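Local coordinates for protein 2-Keto-3-deoxy-(6-phospho-)gluconate aldolase (Thermoproteus tenax, PDB 2R91) that is an aldolase of the dihydrodipicolinate synthetase family, with a TIM-barrel fold and four chains in its assembly, at residues Val69-Leu74 / Ala81-Ala86; Thr155-Ala160 / Asn176-Leu181; Ala172-Gly177 / Val188-Val193. One frame throughout, in Å; residues are numbered along the deposited sequence.

Contact 1: residues Val69-Leu74 / Ala81-Ala86; sequences VQVASL and ALAKYA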
# COMPACT_ATOMS: atom_id res chain seq x y z
N VAL A 69 20.19 4.04 -23.46
CA VAL A 69 20.07 5.30 -22.75
C VAL A 69 18.63 5.50 -22.23
O VAL A 69 17.65 5.39 -22.99
CB VAL A 69 20.52 6.53 -23.64
CG1 VAL A 69 20.45 7.83 -22.86
CG2 VAL A 69 21.94 6.31 -24.19
N GLN A 70 18.53 5.78 -20.93
CA GLN A 70 17.29 6.12 -20.23
C GLN A 70 16.98 7.60 -20.51
O GLN A 70 17.78 8.45 -20.17
CB GLN A 70 17.47 5.97 -18.69
CG GLN A 70 16.53 7.00 -17.84
CD GLN A 70 15.31 6.38 -18.03
OE1 GLN A 70 14.24 6.94 -18.21
NE2 GLN A 70 15.52 5.08 -18.23
N VAL A 71 15.81 7.90 -21.08
CA VAL A 71 15.56 9.27 -21.58
C VAL A 71 14.45 10.08 -20.86
O VAL A 71 14.19 11.24 -21.24
CB VAL A 71 15.30 9.24 -23.11
CG1 VAL A 71 16.47 8.59 -23.85
CG2 VAL A 71 13.96 8.52 -23.43
N ALA A 72 13.81 9.52 -19.83
CA ALA A 72 12.63 10.17 -19.29
C ALA A 72 12.90 11.60 -18.81
O ALA A 72 13.93 11.89 -18.23
CB ALA A 72 12.03 9.39 -18.14
N SER A 73 11.92 12.47 -19.03
CA SER A 73 11.94 13.81 -18.46
C SER A 73 10.52 14.21 -18.19
O SER A 73 9.62 13.82 -18.93
CB SER A 73 12.56 14.80 -19.44
OG SER A 73 12.50 16.11 -18.89
N LEU A 74 10.30 15.05 -17.17
CA LEU A 74 8.96 15.59 -16.94
C LEU A 74 8.62 16.78 -17.87
O LEU A 74 7.54 17.38 -17.79
CB LEU A 74 8.72 15.91 -15.45
CG LEU A 74 8.82 14.67 -14.53
CD1 LEU A 74 8.50 15.06 -13.08
CD2 LEU A 74 7.88 13.54 -14.95
N ALA A 81 13.98 14.65 -27.63
CA ALA A 81 15.25 15.20 -28.07
C ALA A 81 16.42 14.28 -27.69
O ALA A 81 17.34 14.05 -28.49
CB ALA A 81 15.47 16.59 -27.49
N LEU A 82 16.43 13.78 -26.45
CA LEU A 82 17.54 12.95 -26.02
C LEU A 82 17.49 11.60 -26.73
O LEU A 82 18.51 11.02 -27.05
CB LEU A 82 17.52 12.74 -24.50
CG LEU A 82 18.61 11.82 -23.95
CD1 LEU A 82 19.97 12.48 -24.16
CD2 LEU A 82 18.41 11.47 -22.43
N ALA A 83 16.30 11.07 -26.94
CA ALA A 83 16.21 9.80 -27.68
C ALA A 83 16.86 9.91 -29.06
O ALA A 83 17.60 9.02 -29.50
CB ALA A 83 14.76 9.33 -27.80
N LYS A 84 16.59 11.02 -29.76
CA LYS A 84 17.21 11.21 -31.08
C LYS A 84 18.72 11.34 -30.95
O LYS A 84 19.47 10.77 -31.75
CB LYS A 84 16.61 12.44 -31.80
CG LYS A 84 15.13 12.39 -32.06
CD LYS A 84 14.65 13.67 -32.75
CE LYS A 84 13.15 13.70 -32.97
NZ LYS A 84 12.48 15.11 -32.98
N TYR A 85 19.18 12.09 -29.95
CA TYR A 85 20.61 12.24 -29.68
C TYR A 85 21.30 10.90 -29.41
O TYR A 85 22.37 10.58 -29.98
CB TYR A 85 20.84 13.17 -28.48
CG TYR A 85 22.29 13.54 -28.27
CD1 TYR A 85 22.94 14.42 -29.17
CD2 TYR A 85 23.03 13.02 -27.21
CE1 TYR A 85 24.26 14.75 -29.02
CE2 TYR A 85 24.36 13.36 -27.04
CZ TYR A 85 24.96 14.24 -27.96
OH TYR A 85 26.26 14.61 -27.82
N ALA A 86 20.71 10.10 -28.52
CA ALA A 86 21.25 8.78 -28.19
C ALA A 86 21.36 7.91 -29.45
O ALA A 86 22.38 7.26 -29.68
CB ALA A 86 20.35 8.10 -27.15
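V69 and V71 meet L82, A83 and A86 with aliphatic side chains, none of them flat, so the interface has no stacked face or ring edge to assign. A flat group nearby is the amide of Q70, whose side chain starts away from the helix. Q70 OE1 accepts from A72 N at 3.1 Å, with the donor tilted 29° from the carbonyl plane. The same oxygen also takes the backbone N of L97. On the helix side, L82 CD2 does most of the touching. L82 CD2 lies 3.7 Å from V71 CA and 3.8 Å from V71 CG1. A longer approach, 4.2 Å, joins L82 CD2 to V69 CG1, and the two side chains run nearly at right angles. L82 reaches V71 and V69 with CG opposite its own backbone N (chi1 177°). One turn on, A86 CB sits 3.8 Å from V69 CG2. V71 CG1 also approaches A83 CB, at 4.4 Å. This is the packing of strand 67-70 and the loop after it against helix 76-88, in a beta-alpha-beta unit that goes on to strand 93-96. V94 and L117 add to the cover of V71. The contact is buried and apolar, so its fit probably rests on packing and the exclusion of water.

Contact 2: residues Thr155-Ala160 / Asn176-Leu181; sequences TNESLA and NGSDSL. With SO4 (sulfate ion), chain E.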
# COMPACT_ATOMS: atom_id res chain seq x y z
N THR A 155 12.14 -3.21 -12.72
CA THR A 155 12.82 -3.15 -11.42
C THR A 155 11.71 -3.39 -10.41
O THR A 155 10.96 -2.49 -10.06
CB THR A 155 13.59 -1.82 -11.17
OG1 THR A 155 14.68 -1.74 -12.11
CG2 THR A 155 14.22 -1.82 -9.77
N ASN A 156 11.59 -4.64 -9.98
CA ASN A 156 10.36 -5.13 -9.38
C ASN A 156 10.65 -6.41 -8.59
O ASN A 156 11.32 -7.31 -9.11
CB ASN A 156 9.39 -5.46 -10.52
CG ASN A 156 7.94 -5.53 -10.06
OD1 ASN A 156 7.62 -6.10 -9.00
ND2 ASN A 156 7.06 -4.90 -10.83
N GLU A 157 10.15 -6.50 -7.35
CA GLU A 157 10.34 -7.72 -6.54
C GLU A 157 9.46 -8.88 -7.01
O GLU A 157 9.71 -10.03 -6.65
CB GLU A 157 10.05 -7.45 -5.05
CG GLU A 157 11.00 -6.48 -4.36
CD GLU A 157 12.46 -6.95 -4.24
OE1 GLU A 157 12.75 -8.19 -4.10
OE2 GLU A 157 13.33 -6.05 -4.26
N SER A 158 8.43 -8.58 -7.80
CA SER A 158 7.56 -9.65 -8.29
C SER A 158 8.08 -10.28 -9.61
O SER A 158 7.92 -9.72 -10.69
CB SER A 158 6.13 -9.12 -8.44
OG SER A 158 5.33 -10.04 -9.16
N LEU A 159 8.72 -11.45 -9.52
CA LEU A 159 9.25 -12.11 -10.71
C LEU A 159 8.14 -12.45 -11.71
O LEU A 159 8.33 -12.39 -12.93
CB LEU A 159 10.04 -13.37 -10.34
CG LEU A 159 10.84 -14.00 -11.47
CD1 LEU A 159 11.91 -12.99 -12.01
CD2 LEU A 159 11.55 -15.32 -10.95
N ALA A 160 6.96 -12.79 -11.20
CA ALA A 160 5.82 -13.10 -12.08
C ALA A 160 5.41 -11.87 -12.90
O ALA A 160 5.06 -11.99 -14.04
CB ALA A 160 4.64 -13.59 -11.26
N ASN A 176 14.92 -8.30 -15.50
CA ASN A 176 14.50 -7.90 -14.17
C ASN A 176 15.60 -7.07 -13.51
O ASN A 176 16.80 -7.37 -13.66
CB ASN A 176 14.09 -9.12 -13.30
CG ASN A 176 13.70 -8.72 -11.90
OD1 ASN A 176 14.55 -8.53 -11.06
ND2 ASN A 176 12.41 -8.54 -11.65
N GLY A 177 15.20 -6.03 -12.77
CA GLY A 177 16.18 -5.06 -12.23
C GLY A 177 16.45 -5.18 -10.73
O GLY A 177 17.19 -4.37 -10.16
N SER A 178 15.88 -6.19 -10.09
CA SER A 178 16.07 -6.38 -8.64
C SER A 178 17.34 -7.19 -8.35
O SER A 178 17.53 -8.28 -8.91
CB SER A 178 14.81 -7.01 -8.02
OG SER A 178 15.07 -7.34 -6.64
N ASP A 179 18.24 -6.64 -7.54
CA ASP A 179 19.46 -7.38 -7.14
C ASP A 179 19.14 -8.72 -6.44
O ASP A 179 19.92 -9.67 -6.51
CB ASP A 179 20.27 -6.54 -6.18
CG ASP A 179 20.98 -5.38 -6.88
OD1 ASP A 179 21.91 -5.63 -7.65
OD2 ASP A 179 20.57 -4.25 -6.66
N SER A 180 17.99 -8.77 -5.78
CA SER A 180 17.61 -10.00 -5.05
C SER A 180 17.11 -11.09 -5.99
O SER A 180 16.88 -12.23 -5.56
CB SER A 180 16.52 -9.64 -4.04
OG SER A 180 15.33 -9.41 -4.78
N LEU A 181 16.92 -10.76 -7.28
CA LEU A 181 16.39 -11.71 -8.27
C LEU A 181 17.35 -12.08 -9.43
O LEU A 181 16.91 -12.60 -10.46
CB LEU A 181 15.04 -11.24 -8.85
CG LEU A 181 13.85 -11.18 -7.88
CD1 LEU A 181 12.62 -10.50 -8.50
CD2 LEU A 181 13.51 -12.64 -7.40
S SO4 E . 18.00 0.56 -11.43
O1 SO4 E . 16.56 0.40 -11.76
O2 SO4 E . 18.57 -0.80 -11.60
O3 SO4 E . 18.73 1.62 -12.12
O4 SO4 E . 18.20 0.96 -10.02
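E157 reaches S178 and S180 by doubling back. Its CB starts away from segment 176-181, and a bend at chi2 (-65°) returns the carboxylate to it. E157 CD comes within 3.6 Å of S178 OG. At the tip, E157 OE1 accepts from S180 OG at 2.9 Å, on the syn side and 20° out of the carboxylate plane. E157 OE2 lies 3.2 Å from S178 OG, but that hydroxyl may instead give its proton to S180 OG. N176 ND2 donates to N156 O at 3.0 Å. This bond is nearly straight (168°) and lies in the carbonyl plane. Segment 155-160 follows strand 149-154, and segment 176-181 starts on the last residue of strand 173-176; the two strands are neighbours in the TIM barrel. Each segment has an Asx turn. N156 OD1 accepts from S158 N, and N176 OD1 accepts from S178 N. ND2 of N176 has a second partner in T162. L181 CD1 lies 3.5 Å from N156 O and 4.3 Å from L159 CB. L159 also packs on L159 of the third subunit, and S180 on A160 of that subunit. T155 OG1 donates to O1 of a sulfate ion, though the place of T155 OG1 is less sure; Y128, T42 and K153 also bind the ion.

Contact 3: residues Ala172-Gly177 / Val188-Val193; sequences ARVYNG and VRLDGV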
# COMPACT_ATOMS: atom_id res chain seq x y z
N ALA A 172 9.88 -9.28 -27.29
CA ALA A 172 10.62 -8.26 -26.54
C ALA A 172 11.77 -8.90 -25.78
O ALA A 172 11.65 -10.05 -25.33
CB ALA A 172 9.68 -7.54 -25.55
N ARG A 173 12.86 -8.17 -25.59
CA ARG A 173 13.89 -8.53 -24.63
C ARG A 173 13.47 -8.05 -23.21
O ARG A 173 13.29 -6.85 -22.99
CB ARG A 173 15.21 -7.89 -25.01
CG ARG A 173 15.92 -8.50 -26.23
CD ARG A 173 16.92 -7.49 -26.86
NE ARG A 173 17.95 -7.04 -25.90
CZ ARG A 173 18.70 -5.92 -26.02
NH1 ARG A 173 18.54 -5.10 -27.06
NH2 ARG A 173 19.61 -5.63 -25.09
N VAL A 174 13.33 -8.99 -22.28
CA VAL A 174 12.82 -8.71 -20.92
C VAL A 174 13.89 -8.98 -19.84
O VAL A 174 14.54 -10.03 -19.85
CB VAL A 174 11.49 -9.49 -20.65
CG1 VAL A 174 10.97 -9.22 -19.24
CG2 VAL A 174 10.41 -9.13 -21.68
N TYR A 175 14.09 -8.01 -18.95
CA TYR A 175 15.11 -8.02 -17.90
C TYR A 175 14.46 -7.66 -16.56
O TYR A 175 13.56 -6.81 -16.50
CB TYR A 175 16.16 -6.93 -18.17
CG TYR A 175 16.81 -7.08 -19.52
CD1 TYR A 175 18.02 -7.74 -19.66
CD2 TYR A 175 16.18 -6.62 -20.66
CE1 TYR A 175 18.60 -7.93 -20.89
CE2 TYR A 175 16.77 -6.79 -21.92
CZ TYR A 175 17.98 -7.43 -22.01
OH TYR A 175 18.57 -7.60 -23.24
N ASN A 176 14.92 -8.30 -15.50
CA ASN A 176 14.50 -7.90 -14.17
C ASN A 176 15.60 -7.07 -13.51
O ASN A 176 16.80 -7.37 -13.66
CB ASN A 176 14.09 -9.12 -13.30
CG ASN A 176 13.70 -8.72 -11.90
OD1 ASN A 176 14.55 -8.53 -11.06
ND2 ASN A 176 12.41 -8.54 -11.65
N GLY A 177 15.20 -6.03 -12.77
CA GLY A 177 16.18 -5.06 -12.23
C GLY A 177 16.45 -5.18 -10.73
O GLY A 177 17.19 -4.37 -10.16
N VAL A 188 14.94 -18.68 -14.67
CA VAL A 188 13.71 -18.74 -15.45
C VAL A 188 13.95 -18.30 -16.89
O VAL A 188 13.01 -18.23 -17.69
CB VAL A 188 12.52 -17.95 -14.82
CG1 VAL A 188 12.16 -18.49 -13.42
CG2 VAL A 188 12.78 -16.41 -14.80
N ARG A 189 15.21 -18.03 -17.23
CA ARG A 189 15.59 -17.59 -18.58
C ARG A 189 14.87 -16.32 -19.07
O ARG A 189 14.29 -16.28 -20.17
CB ARG A 189 15.49 -18.74 -19.62
CG ARG A 189 16.29 -19.95 -19.19
CD ARG A 189 16.65 -20.89 -20.34
NE ARG A 189 17.56 -21.93 -19.87
CZ ARG A 189 17.78 -23.09 -20.49
NH1 ARG A 189 17.15 -23.38 -21.64
NH2 ARG A 189 18.64 -23.97 -19.97
N LEU A 190 14.90 -15.29 -18.23
CA LEU A 190 14.64 -13.94 -18.72
C LEU A 190 15.77 -13.65 -19.70
O LEU A 190 16.76 -14.38 -19.75
CB LEU A 190 14.65 -12.94 -17.56
CG LEU A 190 13.46 -13.06 -16.58
CD1 LEU A 190 13.53 -11.88 -15.64
CD2 LEU A 190 12.13 -13.06 -17.36
N ASP A 191 15.66 -12.56 -20.47
CA ASP A 191 16.75 -12.24 -21.38
C ASP A 191 17.99 -11.73 -20.66
O ASP A 191 19.06 -11.68 -21.22
CB ASP A 191 16.26 -11.23 -22.39
CG ASP A 191 15.19 -11.82 -23.24
OD1 ASP A 191 15.54 -12.60 -24.14
OD2 ASP A 191 14.00 -11.59 -22.96
N GLY A 192 17.83 -11.35 -19.39
CA GLY A 192 18.97 -10.88 -18.65
C GLY A 192 18.56 -10.18 -17.37
O GLY A 192 17.37 -10.20 -16.95
N VAL A 193 19.55 -9.58 -16.74
CA VAL A 193 19.33 -8.78 -15.53
C VAL A 193 19.87 -7.38 -15.76
O VAL A 193 20.84 -7.21 -16.49
CB VAL A 193 20.06 -9.41 -14.28
CG1 VAL A 193 19.50 -10.83 -13.99
CG2 VAL A 193 21.60 -9.50 -14.47
O HOH W 1 13.77 -12.38 -26.65
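Y175, whose ring lies against D191 and G192, has its OH met by two side chains, through three atoms. R173 NE lies 2.8 Å and R173 NH2 2.9 Å from Y175 OH, a side-on grip close to the guanidinium plane. The third atom is OE1 of E2. D191 CB stands over one face of the ring, toward the rim, and the carboxylate plane is turned 51° from the ring. V193 N comes at the ring edge, near its plane. G192 has no side chain, and Y175 CD1 packs 3.4 Å from G192 CA. D191 also meets the backbone of V174. D191 N donates to V174 O at 2.8 Å, bent at the hydrogen (133°). D191 CG lies beside its own backbone N (chi1 -64°), which brings D191 OD2 to V174 N at 2.8 Å, though the place of OD2 is less sure. A water donates to D191 OD1 at 3.1 Å and weakly to A172 O. Further on, N176 N to G192 O is a weak bond, and N176 pairs with V193 in parallel register. These two turn to the sheet face opposite Y175. There L190 CD1 touches N176 CB at 3.7 Å, with helices 159-168 and 182-187 close by. The pairing of strands 173-176 and 192-193 closes a beta-alpha-beta unit through helix 182-187. R189 ends that helix in a Schellman motif and salt-bridges E218 of the third subunit. One bond from D191 to V174 is backbone to backbone. If OD2 is rightly placed, the carboxylate meets V174 N too, so D191 would join the start of its strand to both polar backbone atoms of V174.

How the contacts relate
Contacts 2 and 3 are neighbours, with centres 10 Å apart, and share N176 and G177. They touch through L159 of contact 2: L159 CD2 lies 4.1 Å from V188 CG1, and L159 CD1 lies 4.1 Å from L190 CD1. Both also reach the third subunit. Contact 1 belongs to an earlier part of the same barrel sheet. Its centre is about 24 Å from that of contact 2, across the centre of the chain, and about 22 Å from that of contact 3. Nearest atoms are still about 9 and 10 Å away. The sulfate ion is bound at contact 2, beside the strand ends; contact 1 instead has the second subunit nearby, where L74 packs on P46 of that subunit.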